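Local atomic coordinates of Lmo2051 protein (Listeria monocytogenes, PDB entry 3I18), a protein that is probably a membrane-anchored serine protease of the Lon-like peptidase S16 family, represented here by its PDZ domain. Residues A[4-9]-A[36-41]; A[28-33]-A[57-62]. All blocks are in the same frame, centred on the assembly; numbering follows the deposited sequence.

Interaction 1 (A[4-9]-A[36-41]); sequences VTYDGV and NAFKSS
Tyr-6 lays its ring against the backbone of Phe-38 to Ser-41, where the loop after strand 29-33 enters helix 41-49 of this PDZ domain. The segment 4-9 is the N-terminal arm that runs into strand 9-14. CG of Tyr-6 lies anti to the backbone N (chi1 178°), which carries the ring over to that loop. One face of the ring receives Lys-39 O, 3.6 Å above the plane and toward the rim. The opposite face is covered by the arm itself, with Gly-8 N over its centre. Phe-38 O meets the ring edge in plane, 3.2 Å from Tyr-6 CE2. The phenol OH ends beside the first turn of the helix, 3.2 Å from Ser-41 N, but the angle is too poor for a hydrogen bond. It also lies in the plane of the Phe-38 ring, 3.7 Å from Phe-38 CE2. Ser-40 is the N-cap, its OG bonded to Glu-43 N. Further along, Gly-8 passes close to the Phe-38 ring with its CA. Val-9 begins the strand, and its side chain crosses that of Phe-38 at about a right angle. Here Val-9 CG1 packs on Phe-38 CZ at 3.8 Å.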
ATOM      1  N   VAL A   4       1.211 -16.715 -14.971  1.00 33.86           N
ATOM      2  CA  VAL A   4       0.051 -16.394 -14.148  1.00 30.25           C
ATOM      3  C   VAL A   4      -0.046 -14.883 -13.933  1.00 28.15           C
ATOM      4  O   VAL A   4       0.971 -14.190 -13.832  1.00 22.31           O
ATOM      5  CB  VAL A   4       0.133 -17.111 -12.780  1.00 36.47           C
ATOM      6  CG1 VAL A   4       1.346 -16.619 -12.004  1.00 46.20           C
ATOM      7  CG2 VAL A   4      -1.148 -16.880 -11.989  1.00 37.12           C
ATOM      8  N   THR A   5      -1.272 -14.375 -13.874  1.00 25.17           N
ATOM      9  CA  THR A   5      -1.483 -12.946 -13.697  1.00 21.15           C
ATOM     10  C   THR A   5      -1.463 -12.514 -12.234  1.00 22.72           C
ATOM     11  O   THR A   5      -2.053 -13.162 -11.370  1.00 25.39           O
ATOM     12  CB  THR A   5      -2.815 -12.495 -14.347  1.00 31.08           C
ATOM     13  OG1 THR A   5      -2.992 -11.085 -14.158  1.00 33.06           O
ATOM     14  CG2 THR A   5      -3.986 -13.240 -13.737  1.00 36.97           C
ATOM     15  N   TYR A   6      -0.755 -11.422 -11.971  1.00 18.52           N
ATOM     16  CA  TYR A   6      -0.642 -10.857 -10.628  1.00 15.37           C
ATOM     17  C   TYR A   6      -1.461  -9.567 -10.642  1.00 20.22           C
ATOM     18  O   TYR A   6      -1.134  -8.638 -11.370  1.00 14.62           O
ATOM     19  CB  TYR A   6       0.824 -10.542 -10.324  1.00 15.72           C
ATOM     20  CG  TYR A   6       1.052  -9.903  -8.976  1.00 10.52           C
ATOM     21  CD1 TYR A   6       0.753 -10.590  -7.798  1.00 22.41           C
ATOM     22  CD2 TYR A   6       1.575  -8.612  -8.876  1.00 16.42           C
ATOM     23  CE1 TYR A   6       0.970 -10.008  -6.549  1.00 20.53           C
ATOM     24  CE2 TYR A   6       1.797  -8.020  -7.634  1.00 19.22           C
ATOM     25  CZ  TYR A   6       1.494  -8.722  -6.479  1.00 22.32           C
ATOM     26  OH  TYR A   6       1.722  -8.147  -5.250  1.00 19.01           O
ATOM     27  N   ASP A   7      -2.523  -9.513  -9.842  1.00 20.73           N
ATOM     28  CA  ASP A   7      -3.384  -8.337  -9.812  1.00 22.66           C
ATOM     29  C   ASP A   7      -2.866  -7.207  -8.926  1.00 19.80           C
ATOM     30  O   ASP A   7      -3.161  -6.039  -9.176  1.00 27.48           O
ATOM     31  CB  ASP A   7      -4.790  -8.728  -9.355  1.00 30.80           C
ATOM     32  CG  ASP A   7      -5.381  -9.855 -10.180  1.00 42.98           C
ATOM     33  OD1 ASP A   7      -5.368  -9.751 -11.426  1.00 40.49           O
ATOM     34  OD2 ASP A   7      -5.861 -10.838  -9.577  1.00 44.69           O
ATOM     35  N   GLY A   8      -2.097  -7.553  -7.899  1.00 16.87           N
ATOM     36  CA  GLY A   8      -1.572  -6.546  -6.994  1.00 19.75           C
ATOM     37  C   GLY A   8      -1.570  -7.038  -5.558  1.00 22.74           C
ATOM     38  O   GLY A   8      -1.441  -8.237  -5.304  1.00 19.38           O
ATOM     39  N   VAL A   9      -1.714  -6.118  -4.611  1.00 14.83           N
ATOM     40  CA  VAL A   9      -1.721  -6.483  -3.199  1.00 12.79           C
ATOM     41  C   VAL A   9      -3.074  -6.182  -2.540  1.00  9.32           C
ATOM     42  O   VAL A   9      -3.640  -5.110  -2.733  1.00 14.05           O
ATOM     43  CB  VAL A   9      -0.590  -5.740  -2.434  1.00  7.98           C
ATOM     44  CG1 VAL A   9      -0.797  -4.232  -2.512  1.00 15.67           C
ATOM     45  CG2 VAL A   9      -0.555  -6.193  -0.988  1.00 28.07           C
ATOM     46  N   ASN A  36       3.152   3.036 -11.294  1.00 15.15           N
ATOM     47  CA  ASN A  36       3.704   1.788 -11.791  1.00 19.93           C
ATOM     48  C   ASN A  36       3.130   0.545 -11.119  1.00 16.33           C
ATOM     49  O   ASN A  36       2.801   0.556  -9.934  1.00 11.15           O
ATOM     50  CB  ASN A  36       5.229   1.812 -11.628  1.00 20.68           C
ATOM     51  CG  ASN A  36       5.892   2.875 -12.494  1.00 32.86           C
ATOM     52  OD1 ASN A  36       5.868   2.791 -13.724  1.00 18.03           O
ATOM     53  ND2 ASN A  36       6.478   3.885 -11.856  1.00 27.45           N
ATOM     54  N   ALA A  37       2.992  -0.521 -11.900  1.00 13.71           N
ATOM     55  CA  ALA A  37       2.482  -1.781 -11.390  1.00 13.07           C
ATOM     56  C   ALA A  37       3.684  -2.565 -10.882  1.00 17.09           C
ATOM     57  O   ALA A  37       4.760  -2.524 -11.482  1.00 34.89           O
ATOM     58  CB  ALA A  37       1.780  -2.560 -12.507  1.00  9.19           C
ATOM     59  N   PHE A  38       3.504  -3.273  -9.775  1.00 17.48           N
ATOM     60  CA  PHE A  38       4.566  -4.070  -9.177  1.00 11.23           C
ATOM     61  C   PHE A  38       4.228  -5.533  -9.422  1.00 14.64           C
ATOM     62  O   PHE A  38       3.070  -5.874  -9.659  1.00 15.72           O
ATOM     63  CB  PHE A  38       4.642  -3.786  -7.673  1.00 11.51           C
ATOM     64  CG  PHE A  38       3.299  -3.622  -7.022  1.00 10.92           C
ATOM     65  CD1 PHE A  38       2.611  -2.414  -7.120  1.00 15.36           C
ATOM     66  CD2 PHE A  38       2.690  -4.688  -6.362  1.00 12.44           C
ATOM     67  CE1 PHE A  38       1.351  -2.266  -6.566  1.00  9.14           C
ATOM     68  CE2 PHE A  38       1.425  -4.542  -5.805  1.00 10.45           C
ATOM     69  CZ  PHE A  38       0.747  -3.329  -5.914  1.00 11.03           C
ATOM     70  N   LYS A  39       5.225  -6.406  -9.363  1.00 16.71           N
ATOM     71  CA  LYS A  39       4.958  -7.814  -9.616  1.00 14.49           C
ATOM     72  C   LYS A  39       4.964  -8.710  -8.387  1.00 14.79           C
ATOM     73  O   LYS A  39       4.938  -9.934  -8.510  1.00 17.33           O
ATOM     74  CB  LYS A  39       5.936  -8.350 -10.662  1.00 24.81           C
ATOM     75  CG  LYS A  39       5.675  -7.804 -12.061  1.00 26.30           C
ATOM     76  CD  LYS A  39       6.694  -8.312 -13.055  1.00 34.92           C
ATOM     77  CE  LYS A  39       6.452  -7.725 -14.433  1.00 32.14           C
ATOM     78  NZ  LYS A  39       6.518  -6.236 -14.416  1.00 35.92           N
ATOM     79  N   SER A  40       4.984  -8.108  -7.205  1.00 12.44           N
ATOM     80  CA  SER A  40       4.981  -8.890  -5.972  1.00 17.41           C
ATOM     81  C   SER A  40       4.875  -7.987  -4.761  1.00 19.30           C
ATOM     82  O   SER A  40       5.172  -6.796  -4.836  1.00 14.19           O
ATOM     83  CB  SER A  40       6.263  -9.711  -5.860  1.00 14.79           C
ATOM     84  OG  SER A  40       7.365  -8.878  -5.542  1.00 20.09           O
ATOM     85  N   SER A  41       4.461  -8.562  -3.638  1.00 15.42           N
ATOM     86  CA  SER A  41       4.335  -7.787  -2.411  1.00 12.99           C
ATOM     87  C   SER A  41       5.726  -7.299  -2.008  1.00 12.31           C
ATOM     88  O   SER A  41       5.882  -6.197  -1.480  1.00  9.08           O
ATOM     89  CB  SER A  41       3.735  -8.646  -1.295  1.00 18.15           C
ATOM     90  OG  SER A  41       4.567  -9.756  -1.007  1.00 18.79           O
TER

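Interaction 2 (A[28-33]-A[57-62]); sequences DLITEI and VKINYK
Ile-33 and Ile-59 pack side by side and point the same way, with Ile-33 CG1 3.7 Å from Ile-59 CD1. They belong to the closely packed, buried face of the strand pair. Ile-30 lies further along it and meets Ile-59 through the two CG2 branches. The CB of Val-57 adds a looser apolar contact to Ile-33 CG1. Helix 41-49 covers this face, with Phe-44 reaching both Ile-30 and Ile-33. Tyr-61 is also on this side. Its chi1 of 63° puts CG between the backbone N and the carbonyl carbon and swings the ring alongside the Asp-28 carboxylate, the planes 25° apart. That carboxylate is hydrogen-bonded through OD2 to His-25 N and through OD1 to His-63 ND1.

The two strands are antiparallel neighbours in the five-stranded sheet of the PDZ fold. A classic beta bulge interrupts their pairing, as Thr-31 and Glu-32 both face Asn-60. Asn-60 O takes a bond of 2.9 Å from Thr-31 N and a weak one from Glu-32 N. Asn-60 N gives a nearly straight bond to Glu-32 O, 3.0 Å long and 177° at the hydrogen. Beyond the bulge, Lys-62 N is hydrogen-bonded to Leu-29 O at 3.0 Å, while the return bond from Leu-29 N to Lys-62 O is weak.

The other face carries Leu-29, Glu-32, Asn-60 and Lys-62. Leu-29 is buried, but Lys-62 is exposed and Glu-32 and Asn-60 are partly so. Glu-32 and Asn-60 run side by side there, touching loosely near their CB atoms. The contact is close even on this side: the Lys-62 chain lies across Leu-29, and two carbon pairs, Leu-29 CB with Lys-62 CG and Leu-29 CD2 with Lys-62 CD, are each 3.3 Å apart, tighter than usual for carbons.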
ATOM      1  N   ASP A  28      -9.538  -3.768  -0.045  1.00 12.81           N
ATOM      2  CA  ASP A  28      -9.156  -3.065  -1.263  1.00 10.23           C
ATOM      3  C   ASP A  28      -7.944  -3.707  -1.920  1.00 12.53           C
ATOM      4  O   ASP A  28      -7.079  -4.283  -1.251  1.00 14.75           O
ATOM      5  CB  ASP A  28      -8.845  -1.592  -0.967  1.00 11.42           C
ATOM      6  CG  ASP A  28     -10.067  -0.807  -0.530  1.00 11.66           C
ATOM      7  OD1 ASP A  28     -11.193  -1.335  -0.630  1.00 14.43           O
ATOM      8  OD2 ASP A  28      -9.904   0.346  -0.087  1.00 12.60           O
ATOM      9  N   LEU A  29      -7.894  -3.619  -3.242  1.00  7.65           N
ATOM     10  CA  LEU A  29      -6.780  -4.166  -4.001  1.00  9.70           C
ATOM     11  C   LEU A  29      -5.969  -3.006  -4.554  1.00 10.98           C
ATOM     12  O   LEU A  29      -6.498  -2.158  -5.271  1.00 11.96           O
ATOM     13  CB  LEU A  29      -7.289  -5.023  -5.165  1.00 14.37           C
ATOM     14  CG  LEU A  29      -6.246  -5.465  -6.193  1.00 19.67           C
ATOM     15  CD1 LEU A  29      -5.237  -6.414  -5.570  1.00 16.62           C
ATOM     16  CD2 LEU A  29      -6.952  -6.144  -7.366  1.00 24.32           C
ATOM     17  N   ILE A  30      -4.688  -2.965  -4.208  1.00  9.65           N
ATOM     18  CA  ILE A  30      -3.807  -1.909  -4.704  1.00 10.22           C
ATOM     19  C   ILE A  30      -3.129  -2.452  -5.955  1.00  5.70           C
ATOM     20  O   ILE A  30      -2.453  -3.480  -5.905  1.00  9.64           O
ATOM     21  CB  ILE A  30      -2.739  -1.534  -3.666  1.00  3.95           C
ATOM     22  CG1 ILE A  30      -3.412  -0.923  -2.428  1.00  4.58           C
ATOM     23  CG2 ILE A  30      -1.752  -0.562  -4.281  1.00  7.02           C
ATOM     24  CD1 ILE A  30      -2.430  -0.596  -1.290  1.00  4.04           C
ATOM     25  N   THR A  31      -3.311  -1.757  -7.076  1.00  9.57           N
ATOM     26  CA  THR A  31      -2.757  -2.190  -8.353  1.00  9.84           C
ATOM     27  C   THR A  31      -1.506  -1.458  -8.817  1.00  8.39           C
ATOM     28  O   THR A  31      -0.703  -2.019  -9.557  1.00  8.69           O
ATOM     29  CB  THR A  31      -3.825  -2.085  -9.462  1.00  7.24           C
ATOM     30  OG1 THR A  31      -4.304  -0.735  -9.544  1.00 13.90           O
ATOM     31  CG2 THR A  31      -4.994  -3.004  -9.152  1.00 14.38           C
ATOM     32  N   GLU A  32      -1.336  -0.214  -8.386  1.00  9.43           N
ATOM     33  CA  GLU A  32      -0.167   0.563  -8.774  1.00  6.13           C
ATOM     34  C   GLU A  32       0.200   1.555  -7.685  1.00  9.81           C
ATOM     35  O   GLU A  32      -0.657   2.027  -6.935  1.00  9.59           O
ATOM     36  CB  GLU A  32      -0.420   1.318 -10.087  1.00  7.91           C
ATOM     37  CG  GLU A  32      -0.582   0.425 -11.312  1.00  8.67           C
ATOM     38  CD  GLU A  32      -0.516   1.191 -12.625  1.00 28.53           C
ATOM     39  OE1 GLU A  32      -0.530   0.537 -13.692  1.00 43.88           O
ATOM     40  OE2 GLU A  32      -0.451   2.436 -12.604  1.00 21.38           O
ATOM     41  N   ILE A  33       1.490   1.836  -7.585  1.00  5.14           N
ATOM     42  CA  ILE A  33       1.997   2.796  -6.621  1.00  7.85           C
ATOM     43  C   ILE A  33       2.970   3.681  -7.405  1.00 18.29           C
ATOM     44  O   ILE A  33       3.879   3.191  -8.082  1.00 14.93           O
ATOM     45  CB  ILE A  33       2.687   2.081  -5.424  1.00  6.74           C
ATOM     46  CG1 ILE A  33       3.172   3.116  -4.409  1.00  9.14           C
ATOM     47  CG2 ILE A  33       3.838   1.204  -5.909  1.00  6.59           C
ATOM     48  CD1 ILE A  33       3.568   2.510  -3.068  1.00  8.00           C
ATOM     49  N   VAL A  57       2.772   9.091  -1.809  1.00  8.19           N
ATOM     50  CA  VAL A  57       2.724   8.067  -2.853  1.00  6.66           C
ATOM     51  C   VAL A  57       1.351   8.083  -3.509  1.00  3.93           C
ATOM     52  O   VAL A  57       0.339   8.285  -2.838  1.00  4.79           O
ATOM     53  CB  VAL A  57       2.988   6.633  -2.297  1.00  4.38           C
ATOM     54  CG1 VAL A  57       4.426   6.511  -1.809  1.00  7.07           C
ATOM     55  CG2 VAL A  57       2.018   6.305  -1.180  1.00  5.95           C
ATOM     56  N   LYS A  58       1.318   7.884  -4.821  1.00  5.82           N
ATOM     57  CA  LYS A  58       0.057   7.855  -5.552  1.00  8.56           C
ATOM     58  C   LYS A  58      -0.393   6.410  -5.567  1.00  7.67           C
ATOM     59  O   LYS A  58       0.350   5.535  -6.012  1.00  7.50           O
ATOM     60  CB  LYS A  58       0.237   8.352  -6.994  1.00 10.61           C
ATOM     61  CG  LYS A  58      -1.054   8.309  -7.815  1.00 10.57           C
ATOM     62  CD  LYS A  58      -0.941   9.079  -9.127  1.00 20.67           C
ATOM     63  CE  LYS A  58       0.118   8.484 -10.042  1.00 29.79           C
ATOM     64  NZ  LYS A  58       0.217   9.214 -11.347  1.00 17.85           N
ATOM     65  N   ILE A  59      -1.603   6.158  -5.079  1.00  6.27           N
ATOM     66  CA  ILE A  59      -2.117   4.797  -5.012  1.00  9.16           C
ATOM     67  C   ILE A  59      -3.341   4.571  -5.890  1.00  8.94           C
ATOM     68  O   ILE A  59      -4.324   5.309  -5.790  1.00  9.57           O
ATOM     69  CB  ILE A  59      -2.494   4.417  -3.547  1.00 11.23           C
ATOM     70  CG1 ILE A  59      -1.269   4.506  -2.631  1.00  9.22           C
ATOM     71  CG2 ILE A  59      -3.053   3.003  -3.500  1.00 14.22           C
ATOM     72  CD1 ILE A  59      -0.198   3.471  -2.917  1.00 14.43           C
ATOM     73  N   ASN A  60      -3.269   3.574  -6.774  1.00  8.64           N
ATOM     74  CA  ASN A  60      -4.413   3.219  -7.613  1.00  9.65           C
ATOM     75  C   ASN A  60      -4.948   1.937  -6.977  1.00  6.42           C
ATOM     76  O   ASN A  60      -4.201   0.974  -6.786  1.00  8.62           O
ATOM     77  CB  ASN A  60      -4.005   2.933  -9.072  1.00  8.03           C
ATOM     78  CG  ASN A  60      -3.639   4.189  -9.848  1.00 12.10           C
ATOM     79  OD1 ASN A  60      -2.498   4.636  -9.824  1.00 13.58           O
ATOM     80  ND2 ASN A  60      -4.619   4.767 -10.539  1.00 16.98           N
ATOM     81  N   TYR A  61      -6.227   1.929  -6.632  1.00  9.09           N
ATOM     82  CA  TYR A  61      -6.820   0.765  -5.981  1.00 11.80           C
ATOM     83  C   TYR A  61      -8.287   0.624  -6.342  1.00 10.82           C
ATOM     84  O   TYR A  61      -8.916   1.573  -6.799  1.00 13.74           O
ATOM     85  CB  TYR A  61      -6.705   0.905  -4.457  1.00 10.47           C
ATOM     86  CG  TYR A  61      -7.471   2.088  -3.892  1.00 10.23           C
ATOM     87  CD1 TYR A  61      -6.963   3.384  -3.980  1.00 11.95           C
ATOM     88  CD2 TYR A  61      -8.723   1.914  -3.307  1.00 11.30           C
ATOM     89  CE1 TYR A  61      -7.687   4.478  -3.499  1.00 10.32           C
ATOM     90  CE2 TYR A  61      -9.452   3.000  -2.829  1.00 12.08           C
ATOM     91  CZ  TYR A  61      -8.930   4.273  -2.927  1.00 13.53           C
ATOM     92  OH  TYR A  61      -9.650   5.348  -2.458  1.00 18.23           O
ATOM     93  N   LYS A  62      -8.832  -0.567  -6.128  1.00 12.30           N
ATOM     94  CA  LYS A  62     -10.234  -0.811  -6.409  1.00 16.22           C
ATOM     95  C   LYS A  62     -10.950  -0.957  -5.080  1.00 15.82           C
ATOM     96  O   LYS A  62     -10.512  -1.712  -4.212  1.00 16.77           O
ATOM     97  CB  LYS A  62     -10.401  -2.085  -7.245  1.00 24.45           C
ATOM     98  CG  LYS A  62      -9.758  -3.302  -6.621  1.00 30.95           C
ATOM     99  CD  LYS A  62      -9.866  -4.532  -7.508  1.00 46.01           C
ATOM    100  CE  LYS A  62     -11.297  -5.022  -7.628  1.00 51.02           C
ATOM    101  NZ  LYS A  62     -11.354  -6.337  -8.344  1.00 51.96           N
TER

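Interactions 1 and 2 are neighbours in the PDZ domain, their centres about 11 Å apart. Strand 29-33 joins them, since it lies between strand 9-14 and strand 56-63 in the sheet. Val-9 O of interaction 1 is 2.8 Å from Ile-30 N of interaction 2, a probable hydrogen bond that continues the sheet from one contact to the other. Phe-38 CZ packs 3.2 Å from Ile-30 O. Phe-44 of helix 41-49 touches Val-9 and Phe-38 of interaction 1 and also Ile-30 and Ile-33 of interaction 2. The segments alternate along the chain, in the order 4-9, 28-33, 36-41, 57-62.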